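Local coordinates for protein ubiquitin-activating enzyme E1-like (PDB 3ONH) that forms, with AOS1, the E1 ligase that activates the ubiquitin-like modifier SMT3 using ATP, and is represented here by its ubiquitin-fold domain, the part that engages the E2 Ubc9, at residues S72-S77 with L91-D96; K21-V26 with D57-T62; P36-L41 with D78-T83. All blocks are in the same frame, centred on the assembly; numbering follows the deposited sequence.

Overall arrangement
After strand 6-12 and the short helix 14-19, the chain enters helix 22-33, whose N-terminal turn is met by loop 57-62 in contact 2; this closes a long loop holding strands 39-43 and 48-52. Residues 36-41, just after the helix, meet the loop 78-83 in contact 3, so contacts 2 and 3 cross, their segments alternating along the chain. Contact 1 pairs strands 73-78 and 84-95 as a hairpin; it opens after contact 2 has closed, but crosses contact 3, whose loop 78-83 joins those two strands. Strand 73-78 thus lies between strands 39-43 and 84-95 in the sheet, and Phe76 and Leu41 both pack against the helix at Val26.

Contact 1: residues S72-S77 with L91-D96; sequences SIILFS and LFLDVD
Phe92 turns its ring away from its own backbone N (chi1 -175°), bringing CD1 to 3.8 Å from Ile73 CG1, while Ile73 holds CG1 beside its backbone N (chi1 -72°), which places that carbon next to Phe92 CD1. The two side chains slant across one another on one face of the sheet, over an antiparallel non-hydrogen-bonded pair. The next pair, Ile74 with Leu91, is hydrogen-bonded and sends its side chains to the other face: Ile74 N gives to Leu91 O at 2.8 Å, and Leu91 N returns a bond to Ile74 O. One step out, Leu93 N reaches Ser72 O at 2.9 Å, and Leu93 CD1 rests 3.9 Å from Ser72 CB. Ser72 OG turns elsewhere, to Gly69 N. The pairing with strand 84-95 carries on past Ile74, where Phe76 bonds through its backbone to Ile89. This hairpin is the middle of the ubiquitin-fold sheet: strand 39-43 flanks residues 73-77, with Ile74 against Leu41, and strand 6-12 runs parallel to 84-95, its Ile10 touching both Leu91 and Leu93.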
loop_
_atom_site.group_PDB
_atom_site.type_symbol
_atom_site.label_atom_id
_atom_site.label_comp_id
_atom_site.label_asym_id
_atom_site.label_seq_id
_atom_site.Cartn_x
_atom_site.Cartn_y
_atom_site.Cartn_z
ATOM N N SER A 72 -0.911 -10.314 -4.461
ATOM C CA SER A 72 -0.166 -9.868 -3.296
ATOM C C SER A 72 -1.109 -9.097 -2.403
ATOM O O SER A 72 -2.007 -8.410 -2.880
ATOM C CB SER A 72 1.004 -8.966 -3.687
ATOM O OG SER A 72 2.061 -9.704 -4.262
ATOM N N ILE A 73 -0.906 -9.224 -1.100
ATOM C CA ILE A 73 -1.670 -8.462 -0.137
ATOM C C ILE A 73 -0.715 -7.562 0.638
ATOM O O ILE A 73 0.275 -8.027 1.205
ATOM C CB ILE A 73 -2.442 -9.389 0.804
ATOM C CG1 ILE A 73 -3.603 -10.033 0.048
ATOM C CG2 ILE A 73 -2.952 -8.620 2.009
ATOM C CD1 ILE A 73 -4.599 -10.746 0.929
ATOM N N ILE A 74 -1.002 -6.267 0.636
ATOM C CA ILE A 74 -0.168 -5.302 1.333
ATOM C C ILE A 74 -0.866 -4.829 2.591
ATOM O O ILE A 74 -2.059 -4.553 2.571
ATOM C CB ILE A 74 0.136 -4.088 0.440
ATOM C CG1 ILE A 74 0.926 -4.533 -0.783
ATOM C CG2 ILE A 74 0.915 -3.050 1.209
ATOM C CD1 ILE A 74 2.058 -5.447 -0.447
ATOM N N LEU A 75 -0.124 -4.756 3.693
ATOM C CA LEU A 75 -0.656 -4.223 4.938
ATOM C C LEU A 75 -0.023 -2.868 5.229
ATOM O O LEU A 75 1.189 -2.759 5.378
ATOM C CB LEU A 75 -0.399 -5.179 6.102
ATOM C CG LEU A 75 -0.892 -4.687 7.456
ATOM C CD1 LEU A 75 -2.409 -4.744 7.530
ATOM C CD2 LEU A 75 -0.280 -5.510 8.563
ATOM N N PHE A 76 -0.851 -1.838 5.319
ATOM C CA PHE A 76 -0.367 -0.474 5.436
ATOM C C PHE A 76 -0.783 0.072 6.788
ATOM O O PHE A 76 -1.976 0.216 7.052
ATOM C CB PHE A 76 -0.982 0.365 4.321
ATOM C CG PHE A 76 -0.258 1.646 4.052
ATOM C CD1 PHE A 76 0.682 1.725 3.037
ATOM C CD2 PHE A 76 -0.527 2.776 4.799
ATOM C CE1 PHE A 76 1.349 2.909 2.775
ATOM C CE2 PHE A 76 0.135 3.961 4.544
ATOM C CZ PHE A 76 1.077 4.028 3.533
ATOM N N SER A 77 0.197 0.368 7.640
ATOM C CA SER A 77 -0.061 0.710 9.029
ATOM C C SER A 77 0.430 2.093 9.461
ATOM O O SER A 77 1.350 2.660 8.874
ATOM C CB SER A 77 0.569 -0.336 9.950
ATOM O OG SER A 77 0.055 -1.625 9.697
ATOM N N LEU A 91 -4.608 -4.238 1.542
ATOM C CA LEU A 91 -4.958 -4.013 0.149
ATOM C C LEU A 91 -4.508 -5.164 -0.749
ATOM O O LEU A 91 -3.323 -5.500 -0.817
ATOM C CB LEU A 91 -4.374 -2.684 -0.345
ATOM C CG LEU A 91 -4.938 -1.427 0.320
ATOM C CD1 LEU A 91 -4.049 -0.244 0.074
ATOM C CD2 LEU A 91 -6.335 -1.153 -0.182
ATOM N N PHE A 92 -5.478 -5.750 -1.441
ATOM C CA PHE A 92 -5.243 -6.821 -2.391
ATOM C C PHE A 92 -4.887 -6.214 -3.744
ATOM O O PHE A 92 -5.622 -5.375 -4.252
ATOM C CB PHE A 92 -6.517 -7.663 -2.519
ATOM C CG PHE A 92 -6.368 -8.875 -3.398
ATOM C CD1 PHE A 92 -6.130 -10.121 -2.841
ATOM C CD2 PHE A 92 -6.484 -8.776 -4.776
ATOM C CE1 PHE A 92 -5.995 -11.241 -3.641
ATOM C CE2 PHE A 92 -6.344 -9.897 -5.583
ATOM C CZ PHE A 92 -6.103 -11.129 -5.009
ATOM N N LEU A 93 -3.766 -6.634 -4.322
ATOM C CA LEU A 93 -3.357 -6.153 -5.635
ATOM C C LEU A 93 -3.980 -6.987 -6.744
ATOM O O LEU A 93 -3.614 -8.147 -6.955
ATOM C CB LEU A 93 -1.830 -6.165 -5.789
ATOM C CG LEU A 93 -1.005 -5.429 -4.737
ATOM C CD1 LEU A 93 0.455 -5.350 -5.161
ATOM C CD2 LEU A 93 -1.568 -4.036 -4.529
ATOM N N ASP A 94 -4.923 -6.378 -7.451
ATOM C CA ASP A 94 -5.614 -7.017 -8.574
ATOM C C ASP A 94 -5.045 -6.539 -9.910
ATOM O O ASP A 94 -5.506 -5.548 -10.478
ATOM C CB ASP A 94 -7.116 -6.726 -8.487
ATOM C CG ASP A 94 -7.888 -7.214 -9.699
ATOM O OD1 ASP A 94 -7.324 -7.974 -10.513
ATOM O OD2 ASP A 94 -9.074 -6.839 -9.832
ATOM N N VAL A 95 -4.033 -7.246 -10.400
ATOM C CA VAL A 95 -3.407 -6.911 -11.668
ATOM C C VAL A 95 -4.182 -7.574 -12.809
ATOM O O VAL A 95 -4.139 -8.790 -12.988
ATOM C CB VAL A 95 -1.934 -7.325 -11.669
ATOM C CG1 VAL A 95 -1.325 -7.151 -13.049
ATOM C CG2 VAL A 95 -1.176 -6.511 -10.633
ATOM N N ASP A 96 -4.900 -6.758 -13.571
ATOM C CA ASP A 96 -5.885 -7.267 -14.515
ATOM C C ASP A 96 -5.602 -6.885 -15.968
ATOM O O ASP A 96 -5.256 -5.742 -16.269
ATOM C CB ASP A 96 -7.274 -6.775 -14.103
ATOM C CG ASP A 96 -8.359 -7.220 -15.055
ATOM O OD1 ASP A 96 -8.161 -8.227 -15.764
ATOM O OD2 ASP A 96 -9.417 -6.558 -15.084
#

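Contact 2: residues K21-V26 with D57-T62; sequences KLSDFV and DLNDRT
Leu22 and Ser23, in the first turn of helix 22-33, are held by the backbone of the turn Leu58-Arg61, and here the packing is close. Leu22 N bonds to Arg61 O at 2.9 Å, and Ser23 N to Asn59 O at 3.1 Å. Two N-H groups that the helix itself cannot satisfy at its start are thereby taken up by another part of the chain. Beside them Leu22 CD2 lies 3.7 Å from Leu58 CB and closer still, 3.2 Å, to Leu58 O, the two leucines slanting past each other; chi1 of Leu22 (-180°) carries CG toward Leu58, and chi2 (55°) points CD2 at it. The Asn59 amide lies against Ser23, its OD1 3.2 Å from Ser23 CB. With an alanine in place of Asn59 the amide is gone, and the Ser23 CB side is likely to be left uncovered, with a gap beside the helix start. The outer side is much looser. Lys21 bends at its third torsion and runs alongside Asp60, yet NZ stays 4.1 Å from Asp60 OD1, beyond a salt bridge, and a water donates to that same OD1 at 3.0 Å. Farther along, Arg61 turns away to a salt bridge with Glu65, and Glu65 also accepts from Thr62 N. A type I turn of the loop after strand 48-52, set against the N terminus of the helix that crosses the sheet, is an arrangement in keeping with the ubiquitin-like beta-grasp fold of this domain.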
loop_
_atom_site.group_PDB
_atom_site.type_symbol
_atom_site.label_atom_id
_atom_site.label_comp_id
_atom_site.label_asym_id
_atom_site.label_seq_id
_atom_site.Cartn_x
_atom_site.Cartn_y
_atom_site.Cartn_z
ATOM N N LYS A 21 6.637 3.517 -8.779
ATOM C CA LYS A 21 7.716 3.501 -7.800
ATOM C C LYS A 21 7.135 3.343 -6.415
ATOM O O LYS A 21 6.015 3.780 -6.151
ATOM C CB LYS A 21 8.566 4.770 -7.885
ATOM C CG LYS A 21 9.603 4.744 -8.993
ATOM C CD LYS A 21 9.915 6.149 -9.484
ATOM C CE LYS A 21 10.157 7.113 -8.325
ATOM N NZ LYS A 21 10.503 8.486 -8.802
ATOM N N LEU A 22 7.898 2.697 -5.541
ATOM C CA LEU A 22 7.459 2.422 -4.186
ATOM C C LEU A 22 7.176 3.718 -3.437
ATOM O O LEU A 22 6.157 3.848 -2.754
ATOM C CB LEU A 22 8.526 1.610 -3.458
ATOM C CG LEU A 22 8.215 1.227 -2.020
ATOM C CD1 LEU A 22 6.889 0.492 -1.960
ATOM C CD2 LEU A 22 9.330 0.374 -1.456
ATOM N N SER A 23 8.082 4.678 -3.575
ATOM C CA SER A 23 7.920 5.966 -2.917
ATOM C C SER A 23 6.589 6.601 -3.290
ATOM O O SER A 23 5.901 7.164 -2.440
ATOM C CB SER A 23 9.075 6.904 -3.280
ATOM O OG SER A 23 9.249 6.985 -4.683
ATOM N N ASP A 24 6.230 6.510 -4.567
ATOM C CA ASP A 24 4.982 7.090 -5.040
ATOM C C ASP A 24 3.780 6.311 -4.523
ATOM O O ASP A 24 2.745 6.888 -4.206
ATOM C CB ASP A 24 4.966 7.170 -6.567
ATOM C CG ASP A 24 5.853 8.275 -7.095
ATOM O OD1 ASP A 24 6.125 9.228 -6.339
ATOM O OD2 ASP A 24 6.276 8.195 -8.264
ATOM N N PHE A 25 3.923 4.997 -4.435
ATOM C CA PHE A 25 2.837 4.158 -3.959
ATOM C C PHE A 25 2.503 4.501 -2.515
ATOM O O PHE A 25 1.331 4.573 -2.130
ATOM C CB PHE A 25 3.223 2.689 -4.091
ATOM C CG PHE A 25 2.051 1.750 -4.063
ATOM C CD1 PHE A 25 1.053 1.843 -5.018
ATOM C CD2 PHE A 25 1.961 0.759 -3.098
ATOM C CE1 PHE A 25 -0.019 0.976 -5.005
ATOM C CE2 PHE A 25 0.885 -0.112 -3.078
ATOM C CZ PHE A 25 -0.104 -0.003 -4.037
ATOM N N VAL A 26 3.545 4.724 -1.722
ATOM C CA VAL A 26 3.394 5.079 -0.317
ATOM C C VAL A 26 2.674 6.415 -0.089
ATOM O O VAL A 26 1.773 6.520 0.748
ATOM C CB VAL A 26 4.759 5.123 0.377
ATOM C CG1 VAL A 26 4.639 5.763 1.735
ATOM C CG2 VAL A 26 5.328 3.717 0.493
ATOM N N ASP A 57 14.845 2.346 1.971
ATOM C CA ASP A 57 15.898 1.963 1.029
ATOM C C ASP A 57 15.405 1.467 -0.332
ATOM O O ASP A 57 16.138 1.536 -1.315
ATOM C CB ASP A 57 16.825 0.904 1.635
ATOM C CG ASP A 57 17.388 1.315 2.979
ATOM O OD1 ASP A 57 17.018 2.396 3.475
ATOM O OD2 ASP A 57 18.201 0.553 3.539
ATOM N N LEU A 58 14.181 0.951 -0.399
ATOM C CA LEU A 58 13.641 0.489 -1.678
ATOM C C LEU A 58 12.752 1.564 -2.301
ATOM O O LEU A 58 11.887 1.281 -3.126
ATOM C CB LEU A 58 12.857 -0.798 -1.474
ATOM C CG LEU A 58 13.646 -1.990 -0.929
ATOM C CD1 LEU A 58 12.669 -3.046 -0.435
ATOM C CD2 LEU A 58 14.567 -2.547 -1.997
ATOM N N ASN A 59 12.984 2.801 -1.881
ATOM C CA ASN A 59 12.220 3.962 -2.313
ATOM C C ASN A 59 12.097 4.068 -3.826
ATOM O O ASN A 59 11.034 4.399 -4.356
ATOM C CB ASN A 59 12.912 5.221 -1.790
ATOM C CG ASN A 59 11.946 6.329 -1.475
ATOM O OD1 ASN A 59 10.958 6.128 -0.768
ATOM N ND2 ASN A 59 12.232 7.520 -1.986
ATOM N N ASP A 60 13.197 3.787 -4.516
ATOM C CA ASP A 60 13.302 4.047 -5.944
ATOM C C ASP A 60 13.009 2.822 -6.821
ATOM O O ASP A 60 13.097 2.896 -8.042
ATOM C CB ASP A 60 14.688 4.606 -6.268
ATOM C CG ASP A 60 14.644 5.678 -7.335
ATOM O OD1 ASP A 60 13.717 6.517 -7.280
ATOM O OD2 ASP A 60 15.525 5.681 -8.224
ATOM N N ARG A 61 12.659 1.707 -6.190
ATOM C CA ARG A 61 12.329 0.475 -6.898
ATOM C C ARG A 61 10.858 0.492 -7.291
ATOM O O ARG A 61 10.042 1.075 -6.585
ATOM C CB ARG A 61 12.582 -0.708 -5.964
ATOM C CG ARG A 61 13.386 -1.848 -6.552
ATOM C CD ARG A 61 14.868 -1.542 -6.557
ATOM N NE ARG A 61 15.266 -0.884 -7.788
ATOM C CZ ARG A 61 15.605 -1.532 -8.897
ATOM N NH1 ARG A 61 15.596 -2.858 -8.920
ATOM N NH2 ARG A 61 15.951 -0.858 -9.983
ATOM N N THR A 62 10.508 -0.143 -8.408
ATOM C CA THR A 62 9.099 -0.264 -8.782
ATOM C C THR A 62 8.478 -1.447 -8.061
ATOM O O THR A 62 9.185 -2.234 -7.435
ATOM C CB THR A 62 8.911 -0.479 -10.278
ATOM O OG1 THR A 62 9.469 -1.749 -10.641
ATOM C CG2 THR A 62 9.586 0.629 -11.054
HETATM O O HOH W 1 11.516 7.511 -5.423
#

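Contact 3: residues P36-L41 with D78-T83; sequences PQDISL and DEEGDT
Asp78, whose carboxylate lies against Pro36, has its OD1 gripped by two N-H groups of its own loop: Gly81 N at 2.7 Å and, weakly, Glu80 N. The bond from Gly81, three residues on, makes an Asx motif that holds the start of the loop; it meets OD1 on the syn side, 16° out of the carboxylate plane. The other oxygen, OD2, accepts from Arg86 N on the next strand. The Pro36 and Asp78 side chains cross at about a right angle, Pro36 CG 3.3 Å from Asp78 OD2. The contact lies at one end of the beta-grasp sheet, where strand 39-43 begins beside the loop leaving strand 73-78. Ile39 and Asp78 form an antiparallel non-hydrogen-bonded pair here, with Ile39 CD1 packed on Asp78 CA. Glu79 N gives to Asp38 O at 3.0 Å, from above the carbonyl plane. Running the other way, Asp38 N gives to Glu80 OE1 at 3.1 Å, nearly along its C-O axis. That oxygen is also 3.5 Å from Pro36 CB. Asp38 and Glu80 cross at about a right angle, and their like charges come near, Asp38 OD2 standing 3.7 Å from Glu80 OE1; the backbone N-H of Asp38 probably offsets part of that charge. A water donates to Glu79 O and, weakly, to Asp38 OD2, so it spans the two segments. Outside the contact, Arg30 of helix 22-33 donates to Gln37 O. Glu79, bent at its second torsion (chi2 -66°), folds over the strand start, laying CG 3.5 Å from Ser40 CB.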
loop_
_atom_site.group_PDB
_atom_site.type_symbol
_atom_site.label_atom_id
_atom_site.label_comp_id
_atom_site.label_asym_id
_atom_site.label_seq_id
_atom_site.Cartn_x
_atom_site.Cartn_y
_atom_site.Cartn_z
ATOM N N PRO A 36 -0.653 9.106 8.754
ATOM C CA PRO A 36 0.339 10.130 9.094
ATOM C C PRO A 36 1.609 9.957 8.270
ATOM O O PRO A 36 1.626 9.163 7.335
ATOM C CB PRO A 36 0.649 9.844 10.562
ATOM C CG PRO A 36 -0.371 8.832 11.009
ATOM C CD PRO A 36 -0.758 8.079 9.797
ATOM N N GLN A 37 2.667 10.679 8.616
ATOM C CA GLN A 37 3.905 10.566 7.859
ATOM C C GLN A 37 4.627 9.253 8.123
ATOM O O GLN A 37 5.052 8.575 7.196
ATOM C CB GLN A 37 4.816 11.748 8.150
ATOM C CG GLN A 37 4.118 13.059 7.926
ATOM C CD GLN A 37 3.227 13.040 6.692
ATOM O OE1 GLN A 37 3.649 13.422 5.599
ATOM N NE2 GLN A 37 1.986 12.596 6.863
ATOM N N ASP A 38 4.763 8.898 9.391
ATOM C CA ASP A 38 5.420 7.655 9.757
ATOM C C ASP A 38 4.486 6.479 9.551
ATOM O O ASP A 38 3.478 6.351 10.241
ATOM C CB ASP A 38 5.873 7.687 11.208
ATOM C CG ASP A 38 6.943 8.719 11.467
ATOM O OD1 ASP A 38 7.552 9.197 10.491
ATOM O OD2 ASP A 38 7.178 9.046 12.654
ATOM N N ILE A 39 4.855 5.604 8.625
ATOM C CA ILE A 39 3.994 4.517 8.201
ATOM C C ILE A 39 4.775 3.212 8.071
ATOM O O ILE A 39 6.010 3.206 8.090
ATOM C CB ILE A 39 3.339 4.867 6.853
ATOM C CG1 ILE A 39 1.827 4.834 6.988
ATOM C CG2 ILE A 39 3.871 3.992 5.715
ATOM C CD1 ILE A 39 1.316 5.836 7.972
ATOM N N SER A 40 4.044 2.109 7.954
ATOM C CA SER A 40 4.642 0.805 7.691
ATOM C C SER A 40 3.927 0.145 6.523
ATOM O O SER A 40 2.702 0.104 6.491
ATOM C CB SER A 40 4.530 -0.097 8.923
ATOM O OG SER A 40 5.707 -0.862 9.093
ATOM N N LEU A 41 4.698 -0.367 5.569
ATOM C CA LEU A 41 4.155 -1.107 4.431
ATOM C C LEU A 41 4.785 -2.491 4.377
ATOM O O LEU A 41 5.982 -2.638 4.144
ATOM C CB LEU A 41 4.402 -0.359 3.122
ATOM C CG LEU A 41 3.591 -0.813 1.901
ATOM C CD1 LEU A 41 3.608 0.253 0.822
ATOM C CD2 LEU A 41 4.100 -2.131 1.343
ATOM N N ASP A 78 -0.195 2.599 10.523
ATOM C CA ASP A 78 0.156 3.868 11.165
ATOM C C ASP A 78 1.218 3.632 12.242
ATOM O O ASP A 78 1.003 2.869 13.184
ATOM C CB ASP A 78 -1.123 4.491 11.763
ATOM C CG ASP A 78 -0.851 5.642 12.738
ATOM O OD1 ASP A 78 0.222 5.682 13.376
ATOM O OD2 ASP A 78 -1.746 6.504 12.888
ATOM N N GLU A 79 2.366 4.283 12.107
ATOM C CA GLU A 79 3.471 4.027 13.032
ATOM C C GLU A 79 3.826 5.225 13.899
ATOM O O GLU A 79 4.770 5.172 14.682
ATOM C CB GLU A 79 4.716 3.551 12.279
ATOM C CG GLU A 79 4.538 2.232 11.546
ATOM C CD GLU A 79 4.319 1.064 12.489
ATOM O OE1 GLU A 79 4.688 1.176 13.676
ATOM O OE2 GLU A 79 3.782 0.028 12.043
ATOM N N GLU A 80 3.076 6.310 13.754
ATOM C CA GLU A 80 3.255 7.459 14.625
ATOM C C GLU A 80 2.487 7.139 15.901
ATOM O O GLU A 80 2.958 7.390 17.010
ATOM C CB GLU A 80 2.723 8.727 13.961
ATOM C CG GLU A 80 3.492 9.990 14.323
ATOM C CD GLU A 80 3.769 10.885 13.120
ATOM O OE1 GLU A 80 3.778 10.373 11.982
ATOM O OE2 GLU A 80 3.990 12.101 13.311
ATOM N N GLY A 81 1.301 6.566 15.717
ATOM C CA GLY A 81 0.499 5.997 16.787
ATOM C C GLY A 81 0.767 6.443 18.212
ATOM O O GLY A 81 1.174 5.649 19.060
ATOM N N ASP A 82 0.521 7.718 18.484
ATOM C CA ASP A 82 0.599 8.221 19.849
ATOM C C ASP A 82 -0.480 7.542 20.699
ATOM O O ASP A 82 -0.208 6.591 21.442
ATOM C CB ASP A 82 0.425 9.748 19.859
ATOM C CG ASP A 82 0.930 10.390 21.133
ATOM O OD1 ASP A 82 0.913 9.731 22.196
ATOM O OD2 ASP A 82 1.342 11.565 21.068
ATOM N N THR A 83 -1.710 8.025 20.545
ATOM C CA THR A 83 -2.848 7.597 21.347
ATOM C C THR A 83 -3.911 6.920 20.497
ATOM O O THR A 83 -4.440 5.872 20.860
ATOM C CB THR A 83 -3.490 8.802 22.038
ATOM O OG1 THR A 83 -2.568 9.339 22.992
ATOM C CG2 THR A 83 -4.758 8.392 22.741
HETATM O O HOH W 2 7.349 6.624 14.938
#